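Local coordinates for ATP-dependent DNA helicase uvsW (Enterobacteria phage T4, PDB 1RIF), which unwinds duplex DNA by ATP-driven 3'-5' translocation, promoting Holliday junction branch migration in phage recombination-dependent repair and the reorganization of stalled replication forks, at residues A[15-20]-A[56-61]; A[27-32]-A[66-71]. The protein carries 1 engineered substitution. One frame throughout, in Å; residues are numbered along the deposited sequence.

In the fold
This chain holds the N-terminal part of the helicase, and both contacts lie in its small N-terminal region, ahead of the seven-stranded parallel sheet of the ATPase core. The chain runs through strand 12-16, turns into helix 19-28 and leaves it for strand 30-32. Contact 1 closes a long loop when strand 59-61 comes back beside strand 12-16. Contact 2 closes another when helix 68-74 reaches the end of helix 19-28. The two loops cross, since their segments alternate along the chain. They also share packing: Leu60 of contact 1 touches Phe29 and Ile68 of contact 2, tying the mixed sheet to both helices.

Contact 1 of 2, residues A[15-20]-A[56-61]; sequences IDCEES and YNRLLP
Ile15 meets Arg58 through the backbone. Its N donates to Arg58 O at 2.8 Å. This is where antiparallel strands 12-16 and 59-61 come together. Ile15 O faces the side chain of the same arginine. Arg58 CB and CD each pass 3.3 Å from Ile15 O, and Arg58 NE makes only a weak bond to it. Farther along the side chain, Ile15 CD1 packs on Leu60 CB at 4.2 Å.

Asp16 turns its CB away from 56-61, and its OD1 forms a salt bridge with Arg14. Past it the chain curls around the guanidinium. Cys17 lies very close to Arg58 NH2 in the model, so the exact place of that nitrogen is doubtful. Glu18, the N-cap residue of helix 19-28, offers its carbonyl: Arg58 NH2 is 2.6 Å from Glu18 O, a bond that shares this doubt. Glu19 supplies the charged partner. Its chain bends at chi2 (63°), which brings the carboxylate back to the arginine. Glu19 OE2 forms a salt bridge with Arg58 NH1 at 3.3 Å, lying at the edge of the guanidinium and only slightly out of its plane. The two flat groups are nearly coplanar, 17° apart.

Arg58 itself has a left-handed backbone conformation just before strand 59-61. A bend at chi3 turns its head into the curl. The Glu19 carboxylate and, more weakly, Ile15 O lie at the guanidinium edge. The arginine thus links the end of strand 12-16 to the first turn of helix 19-28.

Strand 59-61 is an edge strand of the mixed four-stranded sheet. Strand 12-16 is its neighbour, with strand 3-8 beyond. Helix 19-28 packs against the contact: Phe22 touches Cys17 and Arg58, and Leu25 touches Ile15.

Contact 2 of 2, residues A[27-32]-A[66-71]; sequences DFFSFE and GQIKKF
Phe28 and Phe71 make the main aromatic meeting between the end of helix 19-28 and helix 68-74. Phe71 CD1 lies over one face of the Phe28 ring, 3.7 Å from Phe28 CG. Phe71 CB, 4.1 Å from the Phe28 ring centroid, makes a CH-pi contact over the face. The ring planes are 58° apart, so the pair is oblique. At the edge of the Phe28 ring, Phe28 CE2 comes within 3.7 Å of Gln67 O. Lys70 adds its CB beside Phe28 CZ, while its amine leads away.

Phe29 meets Gln67 and Ile68. Gln67 CB is 3.8 Å from Phe29 CE2, at the ring edge. Phe29 CZ touches Ile68 CG1 at 3.7 Å, the two side chains crossing at about a right angle.

Further out, Phe28 CG is anti to the backbone N (chi1 -179°), which carries the ring toward 66-71. Phe29 is the centre of an inverse gamma turn and leads into strand 30-32. Ser30 OG bonds back to Asp27 O at 3.0 Å. Phe71 also stacks on Phe75.

The meeting is almost wholly apolar. Ring carbons and aliphatic carbons make it, chiefly by shape and dispersion. Gln67 O, at the Phe28 edge, already accepts a bond from Lys70 N.

Contact 1 of 2, residues A[15-20]-A[56-61]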
ATOM      1  N   ILE A  15      -5.250 -19.216   3.131  1.00 27.25           N
ATOM      2  CA  ILE A  15      -5.498 -20.270   2.158  1.00 27.44           C
ATOM      3  C   ILE A  15      -5.708 -21.643   2.794  1.00 29.12           C
ATOM      4  O   ILE A  15      -4.933 -22.069   3.647  1.00 29.72           O
ATOM      5  CB  ILE A  15      -4.347 -20.372   1.151  1.00 26.13           C
ATOM      6  CG1 ILE A  15      -4.052 -18.989   0.559  1.00 25.62           C
ATOM      7  CG2 ILE A  15      -4.715 -21.371   0.053  1.00 26.64           C
ATOM      8  CD1 ILE A  15      -2.925 -18.969  -0.451  1.00 23.47           C
ATOM      9  N   ASP A  16      -6.769 -22.318   2.364  1.00 31.89           N
ATOM     10  CA  ASP A  16      -7.135 -23.651   2.840  1.00 34.13           C
ATOM     11  C   ASP A  16      -6.908 -24.626   1.707  1.00 34.44           C
ATOM     12  O   ASP A  16      -7.449 -24.451   0.624  1.00 34.57           O
ATOM     13  CB  ASP A  16      -8.609 -23.688   3.234  1.00 36.58           C
ATOM     14  CG  ASP A  16      -8.861 -23.087   4.599  1.00 40.55           C
ATOM     15  OD1 ASP A  16      -8.263 -22.034   4.917  1.00 41.69           O
ATOM     16  OD2 ASP A  16      -9.672 -23.669   5.354  1.00 43.41           O
ATOM     17  N   CYS A  17      -6.113 -25.658   1.956  1.00 36.72           N
ATOM     18  CA  CYS A  17      -5.812 -26.647   0.928  1.00 39.15           C
ATOM     19  C   CYS A  17      -5.086 -27.836   1.544  1.00 40.53           C
ATOM     20  O   CYS A  17      -4.902 -27.902   2.759  1.00 41.65           O
ATOM     21  CB  CYS A  17      -4.923 -26.025  -0.143  1.00 38.53           C
ATOM     22  SG  CYS A  17      -3.323 -25.497   0.512  1.00 39.42           S
ATOM     23  N   GLU A  18      -4.675 -28.774   0.699  1.00 42.50           N
ATOM     24  CA  GLU A  18      -3.954 -29.950   1.174  1.00 44.09           C
ATOM     25  C   GLU A  18      -2.554 -29.547   1.619  1.00 44.12           C
ATOM     26  O   GLU A  18      -2.142 -28.395   1.446  1.00 43.99           O
ATOM     27  CB  GLU A  18      -3.848 -31.003   0.067  1.00 45.38           C
ATOM     28  CG  GLU A  18      -4.717 -32.230   0.294  1.00 48.63           C
ATOM     29  CD  GLU A  18      -6.204 -31.910   0.302  1.00 49.31           C
ATOM     30  OE1 GLU A  18      -6.727 -31.461  -0.744  1.00 51.47           O
ATOM     31  OE2 GLU A  18      -6.846 -32.111   1.355  1.00 49.68           O
ATOM     32  N   GLU A  19      -1.826 -30.497   2.198  1.00 42.98           N
ATOM     33  CA  GLU A  19      -0.475 -30.225   2.653  1.00 42.73           C
ATOM     34  C   GLU A  19       0.434 -30.260   1.438  1.00 40.88           C
ATOM     35  O   GLU A  19       1.485 -29.630   1.412  1.00 41.24           O
ATOM     36  CB  GLU A  19      -0.036 -31.277   3.674  1.00 45.19           C
ATOM     37  CG  GLU A  19       1.291 -30.975   4.376  1.00 48.97           C
ATOM     38  CD  GLU A  19       1.246 -29.704   5.223  1.00 51.66           C
ATOM     39  OE1 GLU A  19       2.210 -29.467   5.989  1.00 52.16           O
ATOM     40  OE2 GLU A  19       0.253 -28.943   5.122  1.00 52.26           O
ATOM     41  N   SER A  20       0.007 -30.998   0.422  1.00 39.98           N
ATOM     42  CA  SER A  20       0.777 -31.124  -0.806  1.00 38.59           C
ATOM     43  C   SER A  20       0.710 -29.850  -1.640  1.00 38.28           C
ATOM     44  O   SER A  20       1.730 -29.370  -2.142  1.00 38.51           O
ATOM     45  CB  SER A  20       0.244 -32.288  -1.638  1.00 38.74           C
ATOM     46  OG  SER A  20      -1.097 -32.040  -2.029  1.00 39.41           O
ATOM     47  N   TYR A  56       3.753 -20.483   7.041  1.00 26.73           N
ATOM     48  CA  TYR A  56       3.160 -21.756   7.435  1.00 28.55           C
ATOM     49  C   TYR A  56       1.783 -21.566   8.056  1.00 29.05           C
ATOM     50  O   TYR A  56       1.064 -22.535   8.297  1.00 30.50           O
ATOM     51  CB  TYR A  56       4.079 -22.503   8.402  1.00 28.45           C
ATOM     52  CG  TYR A  56       5.305 -23.071   7.732  1.00 26.69           C
ATOM     53  CD1 TYR A  56       6.550 -22.464   7.881  1.00 26.28           C
ATOM     54  CD2 TYR A  56       5.216 -24.214   6.938  1.00 26.47           C
ATOM     55  CE1 TYR A  56       7.680 -22.984   7.260  1.00 27.29           C
ATOM     56  CE2 TYR A  56       6.338 -24.744   6.311  1.00 27.28           C
ATOM     57  CZ  TYR A  56       7.567 -24.124   6.478  1.00 25.61           C
ATOM     58  OH  TYR A  56       8.681 -24.653   5.879  1.00 27.10           O
ATOM     59  N   ASN A  57       1.419 -20.315   8.316  1.00 30.34           N
ATOM     60  CA  ASN A  57       0.104 -20.012   8.865  1.00 30.05           C
ATOM     61  C   ASN A  57      -0.871 -19.951   7.695  1.00 28.92           C
ATOM     62  O   ASN A  57      -2.044 -19.633   7.868  1.00 30.16           O
ATOM     63  CB  ASN A  57       0.120 -18.670   9.594  1.00 34.04           C
ATOM     64  CG  ASN A  57       0.875 -18.727  10.906  1.00 38.31           C
ATOM     65  OD1 ASN A  57       0.392 -19.293  11.888  1.00 39.71           O
ATOM     66  ND2 ASN A  57       2.074 -18.146  10.927  1.00 41.37           N
ATOM     67  N   ARG A  58      -0.369 -20.271   6.504  1.00 27.20           N
ATOM     68  CA  ARG A  58      -1.165 -20.260   5.284  1.00 26.40           C
ATOM     69  C   ARG A  58      -1.754 -18.868   5.009  1.00 24.72           C
ATOM     70  O   ARG A  58      -2.851 -18.738   4.465  1.00 22.09           O
ATOM     71  CB  ARG A  58      -2.273 -21.319   5.366  1.00 27.96           C
ATOM     72  CG  ARG A  58      -1.755 -22.762   5.445  1.00 30.38           C
ATOM     73  CD  ARG A  58      -2.908 -23.767   5.593  1.00 32.32           C
ATOM     74  NE  ARG A  58      -3.138 -24.620   4.415  1.00 32.03           N
ATOM     75  CZ  ARG A  58      -2.475 -25.746   4.143  1.00 30.05           C
ATOM     76  NH1 ARG A  58      -1.524 -26.173   4.960  1.00 31.32           N
ATOM     77  NH2 ARG A  58      -2.776 -26.459   3.067  1.00 23.03           N
ATOM     78  N   LEU A  59      -1.010 -17.833   5.393  1.00 22.95           N
ATOM     79  CA  LEU A  59      -1.425 -16.453   5.174  1.00 22.37           C
ATOM     80  C   LEU A  59      -0.615 -15.896   4.016  1.00 23.62           C
ATOM     81  O   LEU A  59       0.597 -16.087   3.949  1.00 25.54           O
ATOM     82  CB  LEU A  59      -1.178 -15.605   6.418  1.00 20.86           C
ATOM     83  CG  LEU A  59      -2.004 -15.942   7.658  1.00 21.19           C
ATOM     84  CD1 LEU A  59      -1.607 -15.029   8.797  1.00 21.19           C
ATOM     85  CD2 LEU A  59      -3.483 -15.790   7.353  1.00 23.16           C
ATOM     86  N   LEU A  60      -1.290 -15.208   3.104  1.00 23.32           N
ATOM     87  CA  LEU A  60      -0.638 -14.625   1.938  1.00 23.39           C
ATOM     88  C   LEU A  60      -0.936 -13.126   1.860  1.00 24.08           C
ATOM     89  O   LEU A  60      -2.077 -12.702   2.057  1.00 24.07           O
ATOM     90  CB  LEU A  60      -1.155 -15.304   0.675  1.00 21.21           C
ATOM     91  CG  LEU A  60      -0.596 -14.775  -0.639  1.00 19.90           C
ATOM     92  CD1 LEU A  60       0.726 -15.453  -0.942  1.00 18.53           C
ATOM     93  CD2 LEU A  60      -1.595 -15.034  -1.743  1.00 18.07           C
ATOM     94  N   PRO A  61       0.085 -12.298   1.591  1.00 24.32           N
ATOM     95  CA  PRO A  61      -0.259 -10.877   1.521  1.00 24.14           C
ATOM     96  C   PRO A  61      -1.414 -10.634   0.537  1.00 23.48           C
ATOM     97  O   PRO A  61      -1.422 -11.158  -0.582  1.00 20.92           O
ATOM     98  CB  PRO A  61       1.064 -10.202   1.122  1.00 23.34           C
ATOM     99  CG  PRO A  61       1.969 -11.322   0.710  1.00 25.13           C
ATOM    100  CD  PRO A  61       1.540 -12.494   1.532  1.00 24.03           C
TER

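Contact 2 of 2, residues A[27-32]-A[66-71]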
ATOM      1  N   ASP A  27       6.337 -22.648  -2.474  1.00 23.03           N
ATOM      2  CA  ASP A  27       7.491 -22.495  -3.353  1.00 24.14           C
ATOM      3  C   ASP A  27       7.150 -21.479  -4.432  1.00 23.17           C
ATOM      4  O   ASP A  27       7.999 -20.692  -4.855  1.00 22.98           O
ATOM      5  CB  ASP A  27       7.871 -23.828  -4.013  1.00 25.28           C
ATOM      6  CG  ASP A  27       8.423 -24.836  -3.017  1.00 27.61           C
ATOM      7  OD1 ASP A  27       8.901 -24.406  -1.941  1.00 28.55           O
ATOM      8  OD2 ASP A  27       8.392 -26.054  -3.314  1.00 29.34           O
ATOM      9  N   PHE A  28       5.896 -21.507  -4.864  1.00 23.09           N
ATOM     10  CA  PHE A  28       5.402 -20.599  -5.894  1.00 23.77           C
ATOM     11  C   PHE A  28       5.569 -19.149  -5.432  1.00 22.62           C
ATOM     12  O   PHE A  28       6.131 -18.324  -6.148  1.00 23.23           O
ATOM     13  CB  PHE A  28       3.921 -20.903  -6.185  1.00 25.14           C
ATOM     14  CG  PHE A  28       3.310 -20.030  -7.257  1.00 27.96           C
ATOM     15  CD1 PHE A  28       3.708 -20.145  -8.584  1.00 28.33           C
ATOM     16  CD2 PHE A  28       2.340 -19.084  -6.934  1.00 28.95           C
ATOM     17  CE1 PHE A  28       3.151 -19.331  -9.577  1.00 28.55           C
ATOM     18  CE2 PHE A  28       1.775 -18.263  -7.921  1.00 29.21           C
ATOM     19  CZ  PHE A  28       2.183 -18.389  -9.242  1.00 28.57           C
ATOM     20  N   PHE A  29       5.098 -18.852  -4.226  1.00 22.95           N
ATOM     21  CA  PHE A  29       5.185 -17.502  -3.683  1.00 22.15           C
ATOM     22  C   PHE A  29       6.460 -17.233  -2.885  1.00 22.55           C
ATOM     23  O   PHE A  29       6.412 -16.712  -1.777  1.00 21.81           O
ATOM     24  CB  PHE A  29       3.955 -17.207  -2.822  1.00 23.05           C
ATOM     25  CG  PHE A  29       2.696 -17.036  -3.620  1.00 25.07           C
ATOM     26  CD1 PHE A  29       1.695 -18.009  -3.594  1.00 26.10           C
ATOM     27  CD2 PHE A  29       2.517 -15.903  -4.422  1.00 24.76           C
ATOM     28  CE1 PHE A  29       0.529 -17.855  -4.361  1.00 26.15           C
ATOM     29  CE2 PHE A  29       1.358 -15.738  -5.192  1.00 23.46           C
ATOM     30  CZ  PHE A  29       0.363 -16.713  -5.162  1.00 25.28           C
ATOM     31  N   SER A  30       7.600 -17.587  -3.460  1.00 20.77           N
ATOM     32  CA  SER A  30       8.881 -17.363  -2.809  1.00 21.60           C
ATOM     33  C   SER A  30       9.867 -16.856  -3.850  1.00 22.57           C
ATOM     34  O   SER A  30       9.632 -16.963  -5.056  1.00 22.41           O
ATOM     35  CB  SER A  30       9.430 -18.657  -2.212  1.00 21.15           C
ATOM     36  OG  SER A  30      10.124 -19.407  -3.198  1.00 23.15           O
ATOM     37  N   PHE A  31      10.968 -16.290  -3.377  1.00 22.25           N
ATOM     38  CA  PHE A  31      11.997 -15.802  -4.267  1.00 21.25           C
ATOM     39  C   PHE A  31      13.314 -15.775  -3.525  1.00 21.81           C
ATOM     40  O   PHE A  31      13.357 -15.776  -2.298  1.00 20.41           O
ATOM     41  CB  PHE A  31      11.637 -14.416  -4.828  1.00 22.54           C
ATOM     42  CG  PHE A  31      11.498 -13.337  -3.788  1.00 23.58           C
ATOM     43  CD1 PHE A  31      12.610 -12.622  -3.356  1.00 24.00           C
ATOM     44  CD2 PHE A  31      10.247 -13.029  -3.248  1.00 23.53           C
ATOM     45  CE1 PHE A  31      12.478 -11.613  -2.398  1.00 23.88           C
ATOM     46  CE2 PHE A  31      10.104 -12.027  -2.294  1.00 21.34           C
ATOM     47  CZ  PHE A  31      11.219 -11.318  -1.868  1.00 22.30           C
ATOM     48  N   GLU A  32      14.389 -15.772  -4.291  1.00 22.36           N
ATOM     49  CA  GLU A  32      15.731 -15.761  -3.754  1.00 22.15           C
ATOM     50  C   GLU A  32      16.043 -14.380  -3.195  1.00 22.94           C
ATOM     51  O   GLU A  32      15.857 -13.378  -3.881  1.00 23.05           O
ATOM     52  CB  GLU A  32      16.689 -16.086  -4.887  1.00 25.15           C
ATOM     53  CG  GLU A  32      17.985 -16.711  -4.492  1.00 29.29           C
ATOM     54  CD  GLU A  32      18.847 -16.984  -5.707  1.00 32.64           C
ATOM     55  OE1 GLU A  32      19.521 -16.040  -6.184  1.00 31.86           O
ATOM     56  OE2 GLU A  32      18.826 -18.139  -6.191  1.00 33.61           O
ATOM     57  N   GLY A  66      -4.580 -12.107  -6.709  1.00 28.42           N
ATOM     58  CA  GLY A  66      -4.732 -12.250  -8.144  1.00 30.25           C
ATOM     59  C   GLY A  66      -3.779 -13.216  -8.820  1.00 31.53           C
ATOM     60  O   GLY A  66      -4.115 -13.809  -9.849  1.00 31.95           O
ATOM     61  N   GLN A  67      -2.590 -13.369  -8.244  1.00 32.60           N
ATOM     62  CA  GLN A  67      -1.559 -14.257  -8.778  1.00 32.53           C
ATOM     63  C   GLN A  67      -1.859 -15.737  -8.558  1.00 30.98           C
ATOM     64  O   GLN A  67      -1.287 -16.589  -9.232  1.00 30.79           O
ATOM     65  CB  GLN A  67      -0.224 -13.943  -8.117  1.00 35.92           C
ATOM     66  CG  GLN A  67       0.175 -12.495  -8.204  1.00 40.32           C
ATOM     67  CD  GLN A  67       0.684 -12.128  -9.571  1.00 43.95           C
ATOM     68  OE1 GLN A  67      -0.031 -12.254 -10.570  1.00 45.61           O
ATOM     69  NE2 GLN A  67       1.933 -11.673  -9.632  1.00 45.14           N
ATOM     70  N   ILE A  68      -2.738 -16.043  -7.610  1.00 30.18           N
ATOM     71  CA  ILE A  68      -3.065 -17.430  -7.321  1.00 29.77           C
ATOM     72  C   ILE A  68      -3.725 -18.096  -8.524  1.00 30.46           C
ATOM     73  O   ILE A  68      -3.672 -19.318  -8.671  1.00 30.02           O
ATOM     74  CB  ILE A  68      -3.992 -17.546  -6.087  1.00 30.03           C
ATOM     75  CG1 ILE A  68      -3.305 -16.958  -4.857  1.00 29.16           C
ATOM     76  CG2 ILE A  68      -4.301 -19.010  -5.800  1.00 30.61           C
ATOM     77  CD1 ILE A  68      -4.198 -16.904  -3.634  1.00 29.41           C
ATOM     78  N   LYS A  69      -4.337 -17.295  -9.390  1.00 30.87           N
ATOM     79  CA  LYS A  69      -4.988 -17.836 -10.577  1.00 32.01           C
ATOM     80  C   LYS A  69      -3.938 -18.419 -11.528  1.00 31.55           C
ATOM     81  O   LYS A  69      -4.207 -19.383 -12.237  1.00 29.76           O
ATOM     82  CB  LYS A  69      -5.807 -16.752 -11.284  1.00 33.12           C
ATOM     83  CG  LYS A  69      -6.654 -17.282 -12.436  1.00 36.59           C
ATOM     84  CD  LYS A  69      -7.682 -18.309 -11.958  1.00 38.09           C
ATOM     85  CE  LYS A  69      -8.218 -19.157 -13.109  1.00 39.03           C
ATOM     86  NZ  LYS A  69      -8.729 -18.323 -14.230  1.00 38.62           N
ATOM     87  N   LYS A  70      -2.744 -17.827 -11.536  1.00 34.00           N
ATOM     88  CA  LYS A  70      -1.646 -18.310 -12.376  1.00 35.41           C
ATOM     89  C   LYS A  70      -1.347 -19.726 -11.904  1.00 37.36           C
ATOM     90  O   LYS A  70      -1.217 -20.660 -12.697  1.00 38.05           O
ATOM     91  CB  LYS A  70      -0.386 -17.473 -12.162  1.00 37.37           C
ATOM     92  CG  LYS A  70      -0.603 -15.972 -12.075  1.00 41.71           C
ATOM     93  CD  LYS A  70      -0.681 -15.314 -13.446  1.00 43.74           C
ATOM     94  CE  LYS A  70      -0.698 -13.789 -13.313  1.00 44.11           C
ATOM     95  NZ  LYS A  70      -0.542 -13.093 -14.627  1.00 44.47           N
ATOM     96  N   PHE A  71      -1.233 -19.861 -10.587  1.00 37.96           N
ATOM     97  CA  PHE A  71      -0.947 -21.129  -9.929  1.00 38.52           C
ATOM     98  C   PHE A  71      -1.968 -22.195 -10.316  1.00 39.98           C
ATOM     99  O   PHE A  71      -1.640 -23.160 -11.002  1.00 40.50           O
ATOM    100  CB  PHE A  71      -0.964 -20.929  -8.411  1.00 37.54           C
ATOM    101  CG  PHE A  71      -0.665 -22.173  -7.629  1.00 37.08           C
ATOM    102  CD1 PHE A  71       0.646 -22.602  -7.453  1.00 36.46           C
ATOM    103  CD2 PHE A  71      -1.698 -22.928  -7.080  1.00 36.36           C
ATOM    104  CE1 PHE A  71       0.919 -23.764  -6.741  1.00 36.55           C
ATOM    105  CE2 PHE A  71      -1.432 -24.090  -6.369  1.00 35.29           C
ATOM    106  CZ  PHE A  71      -0.123 -24.509  -6.199  1.00 35.60           C
TER